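Periplasmic binding protein/LacI transcriptional regulator (Burkholderia graminis C4D1M, PDB 5HQJ) probably serves as the solute-binding component of a sugar ABC transporter, here holding D-arabinose in the cleft between its two lobes. Local coordinates at residues A[31-36]-A[87-92]; A[96-101]-A[117-122]; A[111-116]-A[124-129]. All coordinates share one frame; numbering follows the deposited sequence.

Overall arrangement
All three contacts lie in the same lobe, on one side of the chain's centre. Contacts 1 and 3 are buried pairings within its parallel sheet: contact 1 joins strands 30-34 and 87-90, contact 3 joins 111-115 and 127-129, and since 87-90 lies next to 111-115 the two contacts adjoin in it. Both combine backbone hydrogen bonds with aliphatic packing and send a polar residue, Lys36 or Asp116, from just past a strand end to the arabinose. The centre of contact 2 lies about 17 Å from the chain centre, and it mixes buried residues such as Val98 with the exposed Lys121. There helix 99-106 starts against a turn by van der Waals contact alone; Asp118 salt-bridges Arg124 of contact 3.

Contact 1 of 3, residues A[31-36]-A[87-92]; sequences VAVIPK and GIAISV. With 64K (alpha-D-arabinopyranose), chain B.
Lys36 runs out past Ser91 as a chain extended beyond CG to the bound arabinose, its CG 3.5 Å from Ser91 OG on the way. Behind it, strands 30-34 and 87-90 pair in parallel inside the Rossmann-like sheet of a type I periplasmic binding protein lobe, so the lysine leaves from the C-terminal edge, where such sheets place their binding sites. Four backbone bonds zip the pair: Ala32 N to Gly87 O, Ala89 N to Ala32 O, Ile34 N to Ala89 O and Ser91 N to Ile34 O, the last nearly straight at 173°. On the side facing helix 71-82, branched isoleucines fill the space: Ile34 CD1 touches Ile88 CG2 at 3.9 Å, while Ile90, with CG1 anti to its own N (chi1 -179°), brings that carbon to 3.9 Å from Ile34 CB. The other side carries Val33 and the smaller Ala89, with helix 42-56 lying against Val33. Ser91, short enough to sit beside the lysine chain, gives its hydroxyl to a hydrogen bond with Asp116. The ammonium is held by Asn164 OD1, and Lys36 NZ adds a weak bond of 3.2 Å to O1 of the sugar.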
loop_
_atom_site.group_PDB
_atom_site.type_symbol
_atom_site.label_atom_id
_atom_site.label_comp_id
_atom_site.label_asym_id
_atom_site.label_seq_id
_atom_site.Cartn_x
_atom_site.Cartn_y
_atom_site.Cartn_z
ATOM N N VAL A 31 -21.877 0.996 6.840
ATOM C CA VAL A 31 -20.422 0.946 6.927
ATOM C C VAL A 31 -19.794 1.834 5.871
ATOM O O VAL A 31 -20.308 1.975 4.762
ATOM C CB VAL A 31 -19.885 -0.500 6.767
ATOM C CG1 VAL A 31 -20.442 -1.370 7.874
ATOM C CG2 VAL A 31 -20.199 -1.097 5.375
ATOM N N ALA A 32 -18.657 2.395 6.225
ATOM C CA ALA A 32 -17.925 3.305 5.385
ATOM C C ALA A 32 -16.473 2.833 5.278
ATOM O O ALA A 32 -15.883 2.429 6.283
ATOM C CB ALA A 32 -18.002 4.721 5.939
ATOM N N VAL A 33 -15.927 2.869 4.063
ATOM C CA VAL A 33 -14.534 2.512 3.832
ATOM C C VAL A 33 -13.802 3.658 3.157
ATOM O O VAL A 33 -14.301 4.240 2.182
ATOM C CB VAL A 33 -14.424 1.236 2.989
ATOM C CG1 VAL A 33 -12.981 0.805 2.904
ATOM C CG2 VAL A 33 -15.238 0.118 3.598
ATOM N N ILE A 34 -12.626 3.978 3.690
ATOM C CA ILE A 34 -11.872 5.180 3.325
ATOM C C ILE A 34 -10.509 4.800 2.805
ATOM O O ILE A 34 -9.706 4.220 3.567
ATOM C CB ILE A 34 -11.669 6.130 4.562
ATOM C CG1 ILE A 34 -13.016 6.435 5.219
ATOM C CG2 ILE A 34 -10.920 7.431 4.166
ATOM C CD1 ILE A 34 -12.920 7.109 6.576
ATOM N N PRO A 35 -10.228 5.100 1.530
ATOM C CA PRO A 35 -8.857 4.921 1.058
ATOM C C PRO A 35 -7.966 6.085 1.466
ATOM O O PRO A 35 -8.467 7.043 2.067
ATOM C CB PRO A 35 -9.030 4.877 -0.465
ATOM C CG PRO A 35 -10.148 5.839 -0.698
ATOM C CD PRO A 35 -11.114 5.534 0.419
ATOM N N LYS A 36 -6.692 6.022 1.108
ATOM C CA LYS A 36 -5.799 7.153 1.373
ATOM C C LYS A 36 -6.224 8.333 0.497
ATOM O O LYS A 36 -6.050 9.489 0.879
ATOM C CB LYS A 36 -4.334 6.787 1.107
ATOM C CG LYS A 36 -3.654 5.947 2.237
ATOM C CD LYS A 36 -2.168 5.691 1.921
ATOM C CE LYS A 36 -1.480 4.796 2.961
ATOM N NZ LYS A 36 -0.008 4.750 2.742
ATOM N N GLY A 87 -19.963 1.489 11.274
ATOM C CA GLY A 87 -18.606 1.006 11.102
ATOM C C GLY A 87 -17.781 1.829 10.140
ATOM O O GLY A 87 -18.285 2.329 9.139
ATOM N N ILE A 88 -16.497 1.956 10.457
ATOM C CA ILE A 88 -15.533 2.676 9.644
ATOM C C ILE A 88 -14.257 1.858 9.484
ATOM O O ILE A 88 -13.625 1.470 10.478
ATOM C CB ILE A 88 -15.145 4.024 10.260
ATOM C CG1 ILE A 88 -16.385 4.885 10.498
ATOM C CG2 ILE A 88 -14.119 4.728 9.369
ATOM C CD1 ILE A 88 -16.107 6.145 11.299
ATOM N N ALA A 89 -13.870 1.631 8.239
ATOM C CA ALA A 89 -12.568 1.059 7.917
ATOM C C ALA A 89 -11.779 2.105 7.152
ATOM O O ALA A 89 -12.294 2.730 6.205
ATOM C CB ALA A 89 -12.706 -0.220 7.096
ATOM N N ILE A 90 -10.532 2.303 7.569
ATOM C CA ILE A 90 -9.710 3.339 6.986
ATOM C C ILE A 90 -8.275 2.869 6.743
ATOM O O ILE A 90 -7.669 2.169 7.555
ATOM C CB ILE A 90 -9.725 4.609 7.886
ATOM C CG1 ILE A 90 -8.865 5.712 7.258
ATOM C CG2 ILE A 90 -9.289 4.280 9.329
ATOM C CD1 ILE A 90 -8.864 7.042 8.013
ATOM N N SER A 91 -7.757 3.240 5.581
ATOM C CA SER A 91 -6.319 3.247 5.318
ATOM C C SER A 91 -5.749 4.652 5.602
ATOM O O SER A 91 -6.155 5.637 4.964
ATOM C CB SER A 91 -6.056 2.850 3.867
ATOM O OG SER A 91 -4.678 2.875 3.597
ATOM N N VAL A 92 -4.805 4.742 6.540
ATOM C CA VAL A 92 -4.349 6.031 7.096
ATOM C C VAL A 92 -3.104 6.603 6.421
ATOM O O VAL A 92 -2.083 5.941 6.292
ATOM C CB VAL A 92 -4.054 5.872 8.593
ATOM C CG1 VAL A 92 -3.687 7.188 9.211
ATOM C CG2 VAL A 92 -5.267 5.294 9.286
HETATM O O2 64K B . -0.095 -0.314 0.183
HETATM C C2 64K B . 0.149 0.945 -0.530
HETATM C C3 64K B . 0.255 0.620 -1.986
HETATM O O3 64K B . 1.509 0.020 -2.225
HETATM C C4 64K B . 0.211 1.870 -2.858
HETATM O O4 64K B . 1.387 2.684 -2.694
HETATM C C5 64K B . -0.946 2.687 -2.494
HETATM O O5 64K B . -0.800 3.116 -1.117
HETATM C C1 64K B . -0.990 1.895 -0.287
HETATM O O1 64K B . -0.976 2.266 1.038
#

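Contact 2 of 3, residues A[96-101]-A[117-122]; sequences KSVESV and SDSPKS
The flat carboxylate of Glu99 has Lys121 CB over one face, 3.4 Å from Glu99 OE2 and displaced toward that oxygen. The opposite face looks obliquely toward the aliphatic chain of Lys96 in its own segment, whose CG is 4.1 Å from OE2. The meeting of Glu99 with Lys121 is therefore one of carboxylate and methylene: the two side chains lie side by side and point the same way, but Lys121 bends at chi2 (-69°) and again near its end, which carries its ammonium well away from the acid. Glu99 itself is extended beyond CG, long enough to reach across from the first turn of helix 99-106, and its CG passes 3.9 Å from Ser119 OG. The partner is a type I beta turn, Ser119 to Ser122, in the loop that leaves strand 111-115 of the lobe's parallel sheet. Proline, with its fixed phi, suits the second position of such a turn. Two donors from Ser122 converge on Ser119 O: the backbone N at 3.2 Å and, in the carbonyl plane, OG at 2.7 Å, a position that the hydroxyl reaches by lying between its own N and carbonyl carbon (chi1 58°). Small serines let the turn press close to the helix start, with Ser122 CA only 4.0 Å from Glu99 CA. Deeper in, Val98 supplies the apolar side: its CG1 packs on Val92 and lies 4.0 Å from Ser119 CB, while Ser119 OG turns to a hydrogen bond with Pro95 O.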
loop_
_atom_site.group_PDB
_atom_site.type_symbol
_atom_site.label_atom_id
_atom_site.label_comp_id
_atom_site.label_asym_id
_atom_site.label_seq_id
_atom_site.Cartn_x
_atom_site.Cartn_y
_atom_site.Cartn_z
ATOM N N LYS A 96 -0.576 9.681 13.348
ATOM C CA LYS A 96 -0.803 10.502 14.524
ATOM C C LYS A 96 -2.004 11.403 14.256
ATOM O O LYS A 96 -2.843 11.572 15.129
ATOM C CB LYS A 96 0.445 11.331 14.904
ATOM C CG LYS A 96 1.680 10.500 15.356
ATOM C CD LYS A 96 2.514 10.035 14.148
ATOM C CE LYS A 96 3.687 9.118 14.507
ATOM N NZ LYS A 96 4.359 8.593 13.274
ATOM N N SER A 97 -2.106 11.936 13.036
ATOM C CA SER A 97 -3.153 12.887 12.691
ATOM C C SER A 97 -4.562 12.455 13.119
ATOM O O SER A 97 -5.405 13.265 13.493
ATOM C CB SER A 97 -3.154 13.117 11.169
ATOM O OG SER A 97 -1.955 13.730 10.736
ATOM N N VAL A 98 -4.822 11.164 13.026
ATOM C CA VAL A 98 -6.187 10.671 13.065
ATOM C C VAL A 98 -6.530 9.963 14.396
ATOM O O VAL A 98 -7.665 9.525 14.611
ATOM C CB VAL A 98 -6.400 9.732 11.852
ATOM C CG1 VAL A 98 -5.673 8.406 12.048
ATOM C CG2 VAL A 98 -7.866 9.573 11.551
ATOM N N GLU A 99 -5.558 9.892 15.308
ATOM C CA GLU A 99 -5.759 9.159 16.561
ATOM C C GLU A 99 -6.940 9.697 17.370
ATOM O O GLU A 99 -7.723 8.928 17.925
ATOM C CB GLU A 99 -4.499 9.204 17.438
ATOM C CG GLU A 99 -3.253 8.637 16.784
ATOM C CD GLU A 99 -2.079 8.577 17.727
ATOM O OE1 GLU A 99 -2.236 9.012 18.885
ATOM O OE2 GLU A 99 -0.999 8.113 17.313
ATOM N N SER A 100 -7.060 11.020 17.452
ATOM C CA SER A 100 -8.034 11.628 18.344
ATOM C C SER A 100 -9.488 11.416 17.907
ATOM O O SER A 100 -10.339 11.056 18.720
ATOM C CB SER A 100 -7.738 13.129 18.471
ATOM O OG SER A 100 -6.486 13.435 17.871
ATOM N N VAL A 101 -9.781 11.645 16.633
ATOM C CA VAL A 101 -11.154 11.515 16.153
ATOM C C VAL A 101 -11.582 10.042 16.080
ATOM O O VAL A 101 -12.759 9.719 16.229
ATOM C CB VAL A 101 -11.328 12.193 14.775
ATOM C CG1 VAL A 101 -10.516 11.464 13.689
ATOM C CG2 VAL A 101 -12.804 12.276 14.390
ATOM N N SER A 117 -2.806 0.504 5.597
ATOM C CA SER A 117 -1.891 1.393 6.324
ATOM C C SER A 117 -2.481 1.750 7.694
ATOM O O SER A 117 -3.518 2.413 7.834
ATOM C CB SER A 117 -1.569 2.667 5.537
ATOM O OG SER A 117 -0.268 3.154 5.940
ATOM N N ASP A 118 -1.786 1.266 8.717
ATOM C CA ASP A 118 -2.272 1.324 10.096
ATOM C C ASP A 118 -2.042 2.669 10.804
ATOM O O ASP A 118 -1.198 3.469 10.386
ATOM C CB ASP A 118 -1.597 0.210 10.916
ATOM C CG ASP A 118 -2.350 -0.116 12.198
ATOM O OD1 ASP A 118 -3.452 0.411 12.399
ATOM O OD2 ASP A 118 -1.833 -0.917 13.011
ATOM N N SER A 119 -2.869 2.912 11.822
ATOM C CA SER A 119 -2.614 3.906 12.880
ATOM C C SER A 119 -2.705 3.202 14.240
ATOM O O SER A 119 -3.784 3.111 14.820
ATOM C CB SER A 119 -3.612 5.071 12.833
ATOM O OG SER A 119 -3.457 5.920 13.971
ATOM N N PRO A 120 -1.577 2.669 14.737
ATOM C CA PRO A 120 -1.599 1.754 15.889
ATOM C C PRO A 120 -2.122 2.320 17.213
ATOM O O PRO A 120 -2.531 1.518 18.054
ATOM C CB PRO A 120 -0.126 1.354 16.045
ATOM C CG PRO A 120 0.652 2.319 15.217
ATOM C CD PRO A 120 -0.252 2.711 14.105
ATOM N N LYS A 121 -2.127 3.637 17.392
ATOM C CA LYS A 121 -2.537 4.228 18.664
ATOM C C LYS A 121 -3.922 4.893 18.614
ATOM O O LYS A 121 -4.321 5.588 19.551
ATOM C CB LYS A 121 -1.490 5.247 19.116
ATOM C CG LYS A 121 -0.101 4.655 19.327
ATOM C CD LYS A 121 -0.078 3.733 20.531
ATOM C CE LYS A 121 1.346 3.406 20.962
ATOM N NZ LYS A 121 1.996 2.408 20.071
ATOM N N SER A 122 -4.654 4.669 17.529
ATOM C CA SER A 122 -6.010 5.204 17.361
ATOM C C SER A 122 -7.087 4.465 18.165
ATOM O O SER A 122 -8.233 4.928 18.269
ATOM C CB SER A 122 -6.397 5.161 15.887
ATOM O OG SER A 122 -6.318 3.829 15.392
#

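Contact 3 of 3, residues A[111-116]-A[124-129]; sequences KVLTYD and RSMYIG. With 64K (alpha-D-arabinopyranose), chain B.
In the arabinose pocket, Asp116 is set in place by its own backbone, whose N donates to Ile128 O at 2.9 Å. Its CG stands anti to the backbone N (chi1 175°), directing the carboxylate into the cleft, where each oxygen takes one sugar hydroxyl: O2 donates to Asp116 OD1 and O1 to Asp116 OD2, both at 2.6 Å. A carboxylate suits this place because it offers two acceptors to two neighbouring hydroxyls. Strand 111-115, which ends just before Asp116, is the parallel neighbour of strand 127-129 in the lobe's sheet, the short axes crossing at -22°. Thr114 links the two twice, its N donating to Met126 O and its O accepting from Ile128 N. Ahead of Thr114 the pairing is irregular: Ser125 N, rather than Met126 N, makes a straight bond of 2.8 Å to Val112 O. On the sheet side away from Thr114, Leu113 CD1 meets Ile128 CD1 at 4.1 Å. The Tyr127 ring sets its edge toward Thr114 OG1 and Asp116 C, while Gly129 N rests 3.6 Å above its plane, off toward the rim; the bare glycine leaves room for the phenol, whose OH bonds to Thr130 O. Arg124 crosses Thr114 at about a right angle, its CG 3.7 Å from Thr114 OG1, with its charged end in a salt bridge to Asp118, which also hydrogen-bonds the threonine hydroxyl.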
loop_
_atom_site.group_PDB
_atom_site.type_symbol
_atom_site.label_atom_id
_atom_site.label_comp_id
_atom_site.label_asym_id
_atom_site.label_seq_id
_atom_site.Cartn_x
_atom_site.Cartn_y
_atom_site.Cartn_z
ATOM N N LYS A 111 -17.723 1.064 15.365
ATOM C CA LYS A 111 -16.625 0.108 15.275
ATOM C C LYS A 111 -15.627 0.623 14.271
ATOM O O LYS A 111 -16.013 1.087 13.192
ATOM C CB LYS A 111 -17.121 -1.266 14.867
ATOM C CG LYS A 111 -18.297 -1.748 15.668
ATOM C CD LYS A 111 -17.942 -1.869 17.141
ATOM C CE LYS A 111 -19.151 -2.198 17.982
ATOM N NZ LYS A 111 -19.026 -1.619 19.343
ATOM N N VAL A 112 -14.351 0.562 14.633
ATOM C CA VAL A 112 -13.322 1.160 13.813
ATOM C C VAL A 112 -12.176 0.180 13.640
ATOM O O VAL A 112 -11.692 -0.393 14.610
ATOM C CB VAL A 112 -12.812 2.475 14.428
ATOM C CG1 VAL A 112 -11.703 3.063 13.587
ATOM C CG2 VAL A 112 -13.966 3.477 14.559
ATOM N N LEU A 113 -11.748 0.008 12.399
ATOM C CA LEU A 113 -10.552 -0.752 12.131
ATOM C C LEU A 113 -9.769 -0.127 10.990
ATOM O O LEU A 113 -10.273 0.745 10.253
ATOM C CB LEU A 113 -10.905 -2.211 11.816
ATOM C CG LEU A 113 -11.713 -2.563 10.553
ATOM C CD1 LEU A 113 -10.851 -2.571 9.282
ATOM C CD2 LEU A 113 -12.401 -3.936 10.704
ATOM N N THR A 114 -8.525 -0.562 10.852
ATOM C CA THR A 114 -7.688 -0.099 9.748
ATOM C C THR A 114 -7.368 -1.221 8.786
ATOM O O THR A 114 -7.487 -2.399 9.149
ATOM C CB THR A 114 -6.392 0.520 10.274
ATOM O OG1 THR A 114 -5.702 -0.421 11.110
ATOM C CG2 THR A 114 -6.726 1.762 11.075
ATOM N N TYR A 115 -6.999 -0.833 7.562
ATOM C CA TYR A 115 -6.555 -1.783 6.522
ATOM C C TYR A 115 -5.471 -1.079 5.706
ATOM O O TYR A 115 -5.443 0.153 5.636
ATOM C CB TYR A 115 -7.743 -2.277 5.647
ATOM C CG TYR A 115 -8.235 -1.247 4.674
ATOM C CD1 TYR A 115 -9.057 -0.209 5.110
ATOM C CD2 TYR A 115 -7.828 -1.251 3.353
ATOM C CE1 TYR A 115 -9.475 0.778 4.252
ATOM C CE2 TYR A 115 -8.243 -0.254 2.472
ATOM C CZ TYR A 115 -9.069 0.756 2.942
ATOM O OH TYR A 115 -9.489 1.761 2.117
ATOM N N ASP A 116 -4.546 -1.876 5.167
ATOM C CA ASP A 116 -3.477 -1.422 4.282
ATOM C C ASP A 116 -2.393 -0.604 4.973
ATOM O O ASP A 116 -1.220 -0.958 4.891
ATOM C CB ASP A 116 -4.080 -0.615 3.116
ATOM C CG ASP A 116 -3.029 -0.014 2.241
ATOM O OD1 ASP A 116 -2.128 -0.753 1.776
ATOM O OD2 ASP A 116 -3.096 1.203 2.061
ATOM N N ARG A 124 -8.085 1.566 17.258
ATOM C CA ARG A 124 -8.779 0.731 16.277
ATOM C C ARG A 124 -8.764 -0.714 16.770
ATOM O O ARG A 124 -7.843 -1.124 17.478
ATOM C CB ARG A 124 -8.138 0.867 14.890
ATOM C CG ARG A 124 -6.926 -0.014 14.609
ATOM C CD ARG A 124 -5.695 0.282 15.480
ATOM N NE ARG A 124 -4.588 -0.556 15.026
ATOM C CZ ARG A 124 -4.386 -1.822 15.392
ATOM N NH1 ARG A 124 -5.197 -2.424 16.264
ATOM N NH2 ARG A 124 -3.360 -2.496 14.887
ATOM N N SER A 125 -9.799 -1.459 16.409
ATOM C CA SER A 125 -9.984 -2.829 16.884
ATOM C C SER A 125 -8.895 -3.743 16.358
ATOM O O SER A 125 -8.446 -4.663 17.031
ATOM C CB SER A 125 -11.356 -3.369 16.462
ATOM O OG SER A 125 -11.497 -3.464 15.047
HETATM N N MSE A 126 -8.482 -3.486 15.130
HETATM C CA MSE A 126 -7.603 -4.398 14.438
HETATM C C MSE A 126 -7.118 -3.786 13.133
HETATM O O MSE A 126 -7.724 -2.843 12.620
HETATM C CB MSE A 126 -8.314 -5.724 14.163
HETATM C CG MSE A 126 -9.464 -5.601 13.213
HETATM SE SE MSE A 126 -10.485 -7.256 12.973
HETATM C CE MSE A 126 -9.313 -8.139 11.679
ATOM N N TYR A 127 -6.009 -4.340 12.642
ATOM C CA TYR A 127 -5.400 -4.017 11.358
ATOM C C TYR A 127 -5.438 -5.198 10.409
ATOM O O TYR A 127 -5.020 -6.317 10.760
ATOM C CB TYR A 127 -3.950 -3.562 11.576
ATOM C CG TYR A 127 -3.087 -3.552 10.314
ATOM C CD1 TYR A 127 -3.185 -2.533 9.390
ATOM C CD2 TYR A 127 -2.165 -4.560 10.067
ATOM C CE1 TYR A 127 -2.400 -2.535 8.255
ATOM C CE2 TYR A 127 -1.392 -4.566 8.936
ATOM C CZ TYR A 127 -1.505 -3.538 8.031
ATOM O OH TYR A 127 -0.720 -3.528 6.897
ATOM N N ILE A 128 -5.940 -4.937 9.216
ATOM C CA ILE A 128 -5.930 -5.891 8.142
ATOM C C ILE A 128 -4.995 -5.431 7.031
ATOM O O ILE A 128 -5.274 -4.453 6.333
ATOM C CB ILE A 128 -7.341 -6.067 7.557
ATOM C CG1 ILE A 128 -8.309 -6.480 8.673
ATOM C CG2 ILE A 128 -7.345 -7.048 6.383
ATOM C CD1 ILE A 128 -9.767 -6.386 8.262
ATOM N N GLY A 129 -3.906 -6.144 6.815
ATOM C CA GLY A 129 -3.032 -5.747 5.737
ATOM C C GLY A 129 -1.751 -6.537 5.625
ATOM O O GLY A 129 -1.577 -7.602 6.237
HETATM O O2 64K B . -0.095 -0.314 0.183
HETATM C C2 64K B . 0.149 0.945 -0.530
HETATM C C3 64K B . 0.255 0.620 -1.986
HETATM O O3 64K B . 1.509 0.020 -2.225
HETATM C C4 64K B . 0.211 1.870 -2.858
HETATM O O4 64K B . 1.387 2.684 -2.694
HETATM C C5 64K B . -0.946 2.687 -2.494
HETATM O O5 64K B . -0.800 3.116 -1.117
HETATM C C1 64K B . -0.990 1.895 -0.287
HETATM O O1 64K B . -0.976 2.266 1.038
#